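Local coordinates for nicastrin (Dictyostelium purpureum, PDB 4R12), which probably serves as an essential subunit of the gamma-secretase complex, the intramembrane protease that cleaves integral membrane proteins such as Notch receptors, at residues Y104-D109 and N130-T135; I232-S237 and E415-E420; L551-D556 and I571-N576. One frame throughout, in Å; residues are numbered along the deposited sequence.

Interaction 1: Y104-D109 and N130-T135. With NAG (2-acetamido-2-deoxy-beta-D-glucopyranose), chain C.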
loop_
_atom_site.group_PDB
_atom_site.type_symbol
_atom_site.label_atom_id
_atom_site.label_comp_id
_atom_site.label_asym_id
_atom_site.label_seq_id
_atom_site.Cartn_x
_atom_site.Cartn_y
_atom_site.Cartn_z
ATOM N N TYR A 104 -19.858 6.246 10.407
ATOM C CA TYR A 104 -19.451 7.593 10.014
ATOM C C TYR A 104 -18.115 7.557 9.287
ATOM O O TYR A 104 -17.365 6.591 9.434
ATOM C CB TYR A 104 -19.375 8.508 11.241
ATOM C CG TYR A 104 -18.509 8.004 12.380
ATOM C CD1 TYR A 104 -17.131 8.227 12.386
ATOM C CD2 TYR A 104 -19.076 7.349 13.473
ATOM C CE1 TYR A 104 -16.330 7.788 13.442
ATOM C CE2 TYR A 104 -18.286 6.908 14.543
ATOM C CZ TYR A 104 -16.910 7.131 14.514
ATOM O OH TYR A 104 -16.118 6.710 15.558
ATOM N N PRO A 105 -17.800 8.608 8.507
ATOM C CA PRO A 105 -16.495 8.624 7.834
ATOM C C PRO A 105 -15.366 8.742 8.851
ATOM O O PRO A 105 -15.508 9.432 9.861
ATOM C CB PRO A 105 -16.552 9.876 6.940
ATOM C CG PRO A 105 -17.978 10.359 6.991
ATOM C CD PRO A 105 -18.558 9.850 8.267
ATOM N N TYR A 106 -14.248 8.074 8.592
ATOM C CA TYR A 106 -13.171 8.071 9.567
ATOM C C TYR A 106 -11.799 7.804 8.952
ATOM O O TYR A 106 -11.627 6.828 8.221
ATOM C CB TYR A 106 -13.453 7.018 10.665
ATOM C CG TYR A 106 -12.338 6.992 11.665
ATOM C CD1 TYR A 106 -12.141 8.078 12.511
ATOM C CD2 TYR A 106 -11.444 5.926 11.731
ATOM C CE1 TYR A 106 -11.114 8.103 13.404
ATOM C CE2 TYR A 106 -10.395 5.939 12.647
ATOM C CZ TYR A 106 -10.242 7.042 13.477
ATOM O OH TYR A 106 -9.225 7.111 14.390
ATOM N N SER A 107 -10.826 8.661 9.257
ATOM C CA SER A 107 -9.434 8.403 8.887
ATOM C C SER A 107 -8.493 8.657 10.061
ATOM O O SER A 107 -8.448 9.764 10.608
ATOM C CB SER A 107 -9.015 9.264 7.690
ATOM O OG SER A 107 -7.628 9.128 7.423
ATOM N N PRO A 108 -7.737 7.623 10.454
ATOM C CA PRO A 108 -6.708 7.719 11.490
ATOM C C PRO A 108 -5.393 8.237 10.921
ATOM O O PRO A 108 -4.383 8.250 11.610
ATOM C CB PRO A 108 -6.545 6.265 11.950
ATOM C CG PRO A 108 -6.753 5.493 10.667
ATOM C CD PRO A 108 -7.803 6.262 9.878
ATOM N N ASP A 109 -5.397 8.651 9.663
ATOM C CA ASP A 109 -4.156 9.074 9.030
ATOM C C ASP A 109 -3.960 10.585 9.135
ATOM O O ASP A 109 -4.642 11.252 9.909
ATOM C CB ASP A 109 -4.134 8.628 7.568
ATOM C CG ASP A 109 -2.748 8.220 7.105
ATOM O OD1 ASP A 109 -1.954 9.120 6.756
ATOM O OD2 ASP A 109 -2.454 7.002 7.085
ATOM N N ASN A 130 -10.863 15.281 7.246
ATOM C CA ASN A 130 -11.630 14.605 8.291
ATOM C C ASN A 130 -10.752 13.791 9.259
ATOM O O ASN A 130 -11.224 13.325 10.291
ATOM C CB ASN A 130 -12.680 13.701 7.647
ATOM C CG ASN A 130 -13.658 13.131 8.650
ATOM O OD1 ASN A 130 -13.806 11.912 8.764
ATOM N ND2 ASN A 130 -14.326 14.007 9.391
ATOM N N ALA A 131 -9.475 13.647 8.922
ATOM C CA ALA A 131 -8.565 12.764 9.635
ATOM C C ALA A 131 -8.339 13.173 11.090
ATOM O O ALA A 131 -8.279 14.364 11.401
ATOM C CB ALA A 131 -7.233 12.718 8.907
ATOM N N ASP A 132 -8.193 12.198 11.984
ATOM C CA ASP A 132 -7.865 12.540 13.369
ATOM C C ASP A 132 -6.446 12.098 13.763
ATOM O O ASP A 132 -6.031 12.269 14.913
ATOM C CB ASP A 132 -8.923 11.968 14.329
ATOM C CG ASP A 132 -8.777 10.465 14.587
ATOM O OD1 ASP A 132 -7.963 9.775 13.931
ATOM O OD2 ASP A 132 -9.513 9.970 15.466
ATOM N N GLY A 133 -5.700 11.543 12.804
ATOM C CA GLY A 133 -4.305 11.201 13.036
ATOM C C GLY A 133 -4.039 10.165 14.123
ATOM O O GLY A 133 -2.923 10.025 14.593
ATOM N N PHE A 134 -5.072 9.428 14.497
ATOM C CA PHE A 134 -5.006 8.411 15.541
ATOM C C PHE A 134 -3.854 7.398 15.379
ATOM O O PHE A 134 -3.309 6.904 16.371
ATOM C CB PHE A 134 -6.340 7.679 15.575
ATOM C CG PHE A 134 -6.603 6.922 16.838
ATOM C CD1 PHE A 134 -6.039 7.304 18.033
ATOM C CD2 PHE A 134 -7.442 5.817 16.813
ATOM C CE1 PHE A 134 -6.310 6.608 19.198
ATOM C CE2 PHE A 134 -7.713 5.119 17.969
ATOM C CZ PHE A 134 -7.140 5.513 19.162
ATOM N N THR A 135 -3.497 7.077 14.138
ATOM C CA THR A 135 -2.427 6.108 13.897
ATOM C C THR A 135 -1.091 6.571 14.481
ATOM O O THR A 135 -0.298 5.753 14.960
ATOM C CB THR A 135 -2.259 5.823 12.380
ATOM O OG1 THR A 135 -3.427 5.146 11.913
ATOM C CG2 THR A 135 -1.050 4.928 12.116
HETATM C C1 NAG C . -15.347 9.304 17.740
HETATM C C2 NAG C . -16.241 10.323 17.059
HETATM C C3 NAG C . -17.314 10.863 17.962
HETATM C C4 NAG C . -18.097 9.781 18.635
HETATM C C5 NAG C . -17.109 8.846 19.334
HETATM C C6 NAG C . -17.739 7.654 20.010
HETATM C C7 NAG C . -14.854 11.379 15.454
HETATM C C8 NAG C . -13.851 12.456 15.199
HETATM N N2 NAG C . -15.480 11.420 16.595
HETATM O O3 NAG C . -18.165 11.669 17.176
HETATM O O4 NAG C . -18.903 10.453 19.562
HETATM O O5 NAG C . -16.124 8.372 18.438
HETATM O O6 NAG C . -18.823 7.105 19.319
HETATM O O7 NAG C . -15.050 10.531 14.645
HETATM O O HOH W 1 -11.447 10.877 10.943
HETATM O O HOH W 2 -3.389 5.052 9.084
#

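Interaction 2: I232-S237 and E415-E420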
loop_
_atom_site.group_PDB
_atom_site.type_symbol
_atom_site.label_atom_id
_atom_site.label_comp_id
_atom_site.label_asym_id
_atom_site.label_seq_id
_atom_site.Cartn_x
_atom_site.Cartn_y
_atom_site.Cartn_z
ATOM N N ILE A 232 -6.217 -3.269 3.302
ATOM C CA ILE A 232 -6.754 -3.457 1.954
ATOM C C ILE A 232 -6.564 -2.192 1.115
ATOM O O ILE A 232 -6.130 -2.266 -0.043
ATOM C CB ILE A 232 -8.248 -3.824 2.001
ATOM C CG1 ILE A 232 -8.442 -5.135 2.777
ATOM C CG2 ILE A 232 -8.865 -3.915 0.576
ATOM C CD1 ILE A 232 -9.885 -5.573 2.863
ATOM N N GLY A 233 -6.854 -1.033 1.723
ATOM C CA GLY A 233 -6.754 0.260 1.039
ATOM C C GLY A 233 -7.388 0.247 -0.351
ATOM O O GLY A 233 -6.718 0.535 -1.343
ATOM N N ALA A 234 -8.668 -0.096 -0.417
ATOM C CA ALA A 234 -9.344 -0.274 -1.693
ATOM C C ALA A 234 -9.258 1.007 -2.545
ATOM O O ALA A 234 -8.703 0.981 -3.643
ATOM C CB ALA A 234 -10.797 -0.692 -1.474
ATOM N N ASP A 235 -9.733 2.138 -2.026
ATOM C CA ASP A 235 -9.618 3.371 -2.820
ATOM C C ASP A 235 -8.217 3.958 -2.737
ATOM O O ASP A 235 -7.724 4.532 -3.708
ATOM C CB ASP A 235 -10.649 4.425 -2.398
ATOM C CG ASP A 235 -10.922 5.437 -3.513
ATOM O OD1 ASP A 235 -10.832 5.034 -4.697
ATOM O OD2 ASP A 235 -11.196 6.625 -3.216
ATOM N N GLN A 236 -7.575 3.823 -1.575
ATOM C CA GLN A 236 -6.230 4.347 -1.399
ATOM C C GLN A 236 -5.265 3.874 -2.484
ATOM O O GLN A 236 -4.533 4.681 -3.069
ATOM C CB GLN A 236 -5.675 3.944 -0.018
ATOM C CG GLN A 236 -4.273 4.469 0.242
ATOM C CD GLN A 236 -3.784 4.097 1.632
ATOM O OE1 GLN A 236 -4.120 3.028 2.149
ATOM N NE2 GLN A 236 -3.002 4.979 2.246
ATOM N N SER A 237 -5.269 2.573 -2.758
ATOM C CA SER A 237 -4.335 1.998 -3.728
ATOM C C SER A 237 -4.900 0.851 -4.581
ATOM O O SER A 237 -4.696 0.813 -5.789
ATOM C CB SER A 237 -3.091 1.460 -3.008
ATOM O OG SER A 237 -2.417 2.463 -2.262
ATOM N N GLU A 415 -8.966 0.383 7.918
ATOM C CA GLU A 415 -9.489 -0.950 7.569
ATOM C C GLU A 415 -10.803 -0.923 6.801
ATOM O O GLU A 415 -11.079 -1.824 6.014
ATOM C CB GLU A 415 -9.675 -1.798 8.837
ATOM C CG GLU A 415 -10.481 -1.074 9.910
ATOM C CD GLU A 415 -11.061 -1.987 10.981
ATOM O OE1 GLU A 415 -11.323 -3.167 10.696
ATOM O OE2 GLU A 415 -11.272 -1.512 12.113
ATOM N N GLN A 416 -11.627 0.099 7.034
ATOM C CA GLN A 416 -12.903 0.188 6.340
ATOM C C GLN A 416 -12.785 0.674 4.887
ATOM O O GLN A 416 -13.794 0.802 4.197
ATOM C CB GLN A 416 -13.864 1.090 7.115
ATOM C CG GLN A 416 -15.339 0.821 6.808
ATOM C CD GLN A 416 -16.271 1.320 7.901
ATOM O OE1 GLN A 416 -15.967 1.226 9.090
ATOM N NE2 GLN A 416 -17.430 1.837 7.494
ATOM N N ASP A 417 -11.563 0.936 4.425
ATOM C CA ASP A 417 -11.329 1.210 3.016
ATOM C C ASP A 417 -11.276 -0.133 2.291
ATOM O O ASP A 417 -10.203 -0.619 1.913
ATOM C CB ASP A 417 -10.036 2.010 2.821
ATOM C CG ASP A 417 -9.814 2.428 1.376
ATOM O OD1 ASP A 417 -10.724 2.236 0.533
ATOM O OD2 ASP A 417 -8.711 2.961 1.081
ATOM N N ASP A 418 -12.451 -0.725 2.108
ATOM C CA ASP A 418 -12.558 -2.101 1.632
ATOM C C ASP A 418 -13.446 -2.185 0.379
ATOM O O ASP A 418 -13.732 -1.155 -0.250
ATOM C CB ASP A 418 -13.095 -3.007 2.759
ATOM C CG ASP A 418 -14.470 -2.575 3.266
ATOM O OD1 ASP A 418 -15.169 -1.788 2.584
ATOM O OD2 ASP A 418 -14.855 -3.027 4.366
ATOM N N ASN A 419 -13.909 -3.388 0.028
ATOM C CA ASN A 419 -14.623 -3.547 -1.242
ATOM C C ASN A 419 -15.917 -2.754 -1.279
ATOM O O ASN A 419 -16.375 -2.375 -2.362
ATOM C CB ASN A 419 -14.888 -5.043 -1.592
ATOM C CG ASN A 419 -15.792 -5.778 -0.591
ATOM O OD1 ASN A 419 -16.405 -5.192 0.297
ATOM N ND2 ASN A 419 -15.879 -7.093 -0.757
ATOM N N GLU A 420 -16.484 -2.475 -0.106
ATOM C CA GLU A 420 -17.708 -1.681 -0.031
ATOM C C GLU A 420 -17.444 -0.176 -0.076
ATOM O O GLU A 420 -18.377 0.627 -0.120
ATOM C CB GLU A 420 -18.487 -2.048 1.230
ATOM C CG GLU A 420 -19.068 -3.448 1.133
ATOM C CD GLU A 420 -19.951 -3.805 2.301
ATOM O OE1 GLU A 420 -19.992 -3.035 3.283
ATOM O OE2 GLU A 420 -20.607 -4.865 2.230
HETATM O O HOH W 3 -6.755 3.175 3.080
#

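Interaction 3: L551-D556 and I571-N576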
loop_
_atom_site.group_PDB
_atom_site.type_symbol
_atom_site.label_atom_id
_atom_site.label_comp_id
_atom_site.label_asym_id
_atom_site.label_seq_id
_atom_site.Cartn_x
_atom_site.Cartn_y
_atom_site.Cartn_z
ATOM N N LEU A 551 16.487 7.188 1.104
ATOM C CA LEU A 551 17.877 7.550 0.842
ATOM C C LEU A 551 18.595 7.996 2.124
ATOM O O LEU A 551 19.815 8.220 2.128
ATOM C CB LEU A 551 17.946 8.656 -0.217
ATOM C CG LEU A 551 17.471 8.283 -1.625
ATOM C CD1 LEU A 551 17.553 9.499 -2.543
ATOM C CD2 LEU A 551 18.279 7.128 -2.197
ATOM N N GLY A 552 17.837 8.125 3.208
ATOM C CA GLY A 552 18.392 8.549 4.483
ATOM C C GLY A 552 19.149 7.462 5.227
ATOM O O GLY A 552 19.833 7.749 6.219
ATOM N N PHE A 553 19.028 6.224 4.748
ATOM C CA PHE A 553 19.669 5.068 5.369
ATOM C C PHE A 553 20.897 4.625 4.599
ATOM O O PHE A 553 20.970 4.794 3.385
ATOM C CB PHE A 553 18.714 3.864 5.453
ATOM C CG PHE A 553 17.548 4.058 6.376
ATOM C CD1 PHE A 553 17.745 4.287 7.729
ATOM C CD2 PHE A 553 16.249 3.968 5.898
ATOM C CE1 PHE A 553 16.667 4.460 8.584
ATOM C CE2 PHE A 553 15.168 4.136 6.740
ATOM C CZ PHE A 553 15.372 4.385 8.086
ATOM N N ASP A 554 21.845 4.026 5.316
ATOM C CA ASP A 554 22.952 3.302 4.703
ATOM C C ASP A 554 23.240 2.051 5.538
ATOM O O ASP A 554 22.944 2.016 6.738
ATOM C CB ASP A 554 24.194 4.185 4.598
ATOM C CG ASP A 554 25.295 3.551 3.756
ATOM O OD1 ASP A 554 24.978 2.669 2.928
ATOM O OD2 ASP A 554 26.474 3.938 3.920
ATOM N N PHE A 555 23.789 1.014 4.911
ATOM C CA PHE A 555 24.120 -0.185 5.662
ATOM C C PHE A 555 25.615 -0.276 5.928
ATOM O O PHE A 555 26.422 -0.351 5.003
ATOM C CB PHE A 555 23.645 -1.446 4.945
ATOM C CG PHE A 555 23.786 -2.687 5.778
ATOM C CD1 PHE A 555 22.851 -2.987 6.759
ATOM C CD2 PHE A 555 24.864 -3.544 5.598
ATOM C CE1 PHE A 555 22.983 -4.120 7.540
ATOM C CE2 PHE A 555 25.002 -4.679 6.374
ATOM C CZ PHE A 555 24.061 -4.967 7.345
ATOM N N ASP A 556 25.972 -0.269 7.205
ATOM C CA ASP A 556 27.360 -0.425 7.624
ATOM C C ASP A 556 27.703 -1.906 7.763
ATOM O O ASP A 556 27.247 -2.563 8.696
ATOM C CB ASP A 556 27.601 0.307 8.948
ATOM C CG ASP A 556 28.989 0.055 9.515
ATOM O OD1 ASP A 556 29.942 -0.077 8.720
ATOM O OD2 ASP A 556 29.125 -0.009 10.756
ATOM N N ILE A 571 12.409 8.895 7.656
ATOM C CA ILE A 571 12.984 7.892 8.544
ATOM C C ILE A 571 11.900 7.136 9.291
ATOM O O ILE A 571 11.356 7.639 10.274
ATOM C CB ILE A 571 13.930 8.516 9.581
ATOM C CG1 ILE A 571 15.048 9.295 8.889
ATOM C CG2 ILE A 571 14.499 7.413 10.498
ATOM C CD1 ILE A 571 15.909 8.448 7.978
ATOM N N PHE A 572 11.588 5.936 8.821
ATOM C CA PHE A 572 10.608 5.069 9.469
ATOM C C PHE A 572 11.222 3.697 9.636
ATOM O O PHE A 572 11.751 3.132 8.682
ATOM C CB PHE A 572 9.309 4.963 8.659
ATOM C CG PHE A 572 8.604 6.268 8.491
ATOM C CD1 PHE A 572 7.702 6.705 9.441
ATOM C CD2 PHE A 572 8.850 7.062 7.393
ATOM C CE1 PHE A 572 7.037 7.917 9.283
ATOM C CE2 PHE A 572 8.199 8.272 7.245
ATOM C CZ PHE A 572 7.296 8.697 8.191
ATOM N N THR A 573 11.160 3.170 10.853
ATOM C CA THR A 573 11.731 1.866 11.142
ATOM C C THR A 573 10.772 1.076 12.009
ATOM O O THR A 573 10.447 1.480 13.131
ATOM C CB THR A 573 13.097 1.963 11.877
ATOM O OG1 THR A 573 12.916 2.614 13.142
ATOM C CG2 THR A 573 14.117 2.723 11.039
ATOM N N GLU A 574 10.339 -0.066 11.497
ATOM C CA GLU A 574 9.372 -0.878 12.208
ATOM C C GLU A 574 10.059 -1.777 13.220
ATOM O O GLU A 574 11.072 -2.412 12.908
ATOM C CB GLU A 574 8.565 -1.721 11.228
ATOM C CG GLU A 574 7.595 -2.685 11.890
ATOM C CD GLU A 574 6.819 -3.474 10.856
ATOM O OE1 GLU A 574 7.141 -4.662 10.631
ATOM O OE2 GLU A 574 5.902 -2.890 10.258
ATOM N N SER A 575 9.508 -1.821 14.426
ATOM C CA SER A 575 10.010 -2.721 15.467
ATOM C C SER A 575 10.065 -4.167 15.008
ATOM O O SER A 575 9.139 -4.644 14.334
ATOM C CB SER A 575 9.127 -2.641 16.707
ATOM O OG SER A 575 9.562 -3.566 17.690
ATOM N N ASN A 576 11.137 -4.865 15.383
ATOM C CA ASN A 576 11.155 -6.328 15.317
ATOM C C ASN A 576 10.226 -6.872 16.386
ATOM O O ASN A 576 9.997 -6.215 17.405
ATOM C CB ASN A 576 12.561 -6.913 15.544
ATOM C CG ASN A 576 13.563 -6.515 14.467
ATOM O OD1 ASN A 576 13.190 -6.122 13.365
ATOM N ND2 ASN A 576 14.849 -6.621 14.791
#

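Interaction 1: Y104-D109 and N130-T135
P108 and Y106 bury the most surface of any residues in the meeting with N130-T135, and they show how a loop without strands can still be fastened at several points. P108 does so with both its ring and its carbonyl. The ring lays CB against the CB of F134 and 3.3 Å from T135 OG1, while P108 O takes the amide of T135 on a lone pair in the carbonyl plane, 2.9 Å from N to O. Y106 reaches across with its far end: CG lies anti to the backbone N (chi1 179°), which carries the phenol to the carboxylate of D132. That carboxylate stands at 89° to the ring, with OD2 at the ring edge, and the bond from Y106 OH to D132 OD2 is weak at 3.1 Å. The same OD2 is also hydrogen-bonded to S79 OG, likely the firmer hold on it. The CB of F134 also presses on the phenol, 3.2 Å from Y106 OH. Between Y106 and P108, S107 O accepts D132 N at 2.8 Å, arriving almost in line with the carbonyl. D132 OD1 accepts F134 N at 3.0 Å, an Asx turn, and S107 OG, also hydrogen-bonded to Y412 O, accepts D109 N, an ST turn. The two turns shape the loop connecting strands 90-96 and 138-139 of the small lobe.

Interaction 2: I232-S237 and E415-E420
D417 meets the start of helix 234-252 with three acceptors, each given to a different backbone amide. Its carbonyl O receives A234 N at 2.8 Å, the donor lying well above the carbonyl plane although the N-H points almost straight at the oxygen. The carboxylate takes the next two amides in turn: D235 N reaches D417 OD1 at 2.7 Å from the syn side, somewhat out of plane, and Q236 N reaches D417 OD2 at 3.0 Å on its syn lone pair. With CG anti to the backbone N (chi1 -175°), the carboxylate extends forward over the helix end. D417 is the centre of an inverse gamma turn, a shape consistent with its carbonyl and side chain facing the same helix end. Van der Waals contacts border the polar centre: A234 CB lies 3.2 Å from D418 O, and I232 CD1 4.1 Å from D418 CB. G233, at the N-cap position, brings its CA within 3.3 Å of D417 OD2.

The same carboxylate is held by N421 at OD1 and N409 at OD2, while a water sits between D417 OD2 and Q236 OE1. Farther out, Q236 NE2 is hydrogen-bonded to T224 OG1, and D418 forms a salt bridge with K101. A buried carboxylate gripped by amides at a helix N terminus is likely to be stabilised as the anion, its charge facing the positive end of the helix dipole.

Interaction 3: L551-D556 and I571-N576
F553 packs on I571 and T573 in an apolar contact between two strands that are not paired with each other, strand 553-556 of a small hairpin and strand 572-575 of a larger sheet assembly. No hydrogen bond crosses between the segments, and the burden falls on the outer end of one phenyl ring. With CG anti to the carbonyl carbon (chi1 -67°), the ring of F553 reaches over to the other segment and leads with CZ. I571 meets it with both branches: CD1 lies 4.0 Å above one face, displaced toward the rim, while CG2 comes to 4.0 Å from F553 CZ. T573 adds its methyl, CG2 standing 3.6 Å from F553 CZ in an oblique approach. The hydroxyl of T573 is hydrogen-bonded to S183, which is consistent with the methyl being the branch turned to the ring. At the ring edge, near its plane, F572 O lies 3.9 Å from F553 CZ. The same CD1 of I571 also reaches the backbone of G552, 4.3 Å from its CA. Replacing F553 with an alanine removes the ring and would probably leave a gap beside the methyls of I571 and T573, with the I571 ethyl arm freer to turn.

Around this point the fold closes in. Helix 183-189 contributes L187 to both F553 and T573, P194 of strand 192-203 touches the phenyl ring, and strand 572-575 runs antiparallel between strands 21-29 and 192-203, while strand 553-556 pairs with 561-564.

Followed from the N terminus, the three contacts come in series, none nesting in or crossing another. Interaction 1 closes a loop of 20 residues without helix or strand, inside the small lobe. Interaction 2 spans 177 residues of the large lobe, joining the start of helix 234-252 to the loop before helix 427-441. Interaction 3 closes a short excursion of 14 residues that holds strand 561-564. Interactions 1 and 2 come within about 5 Å at their nearest atoms, and Y412 and K101 link the lobes there, through S107 and D418. Interaction 3 lies apart, its centre about 27 Å from that of interaction 1, yet it ties the C-terminal part of the chain back toward the strands near its N terminus.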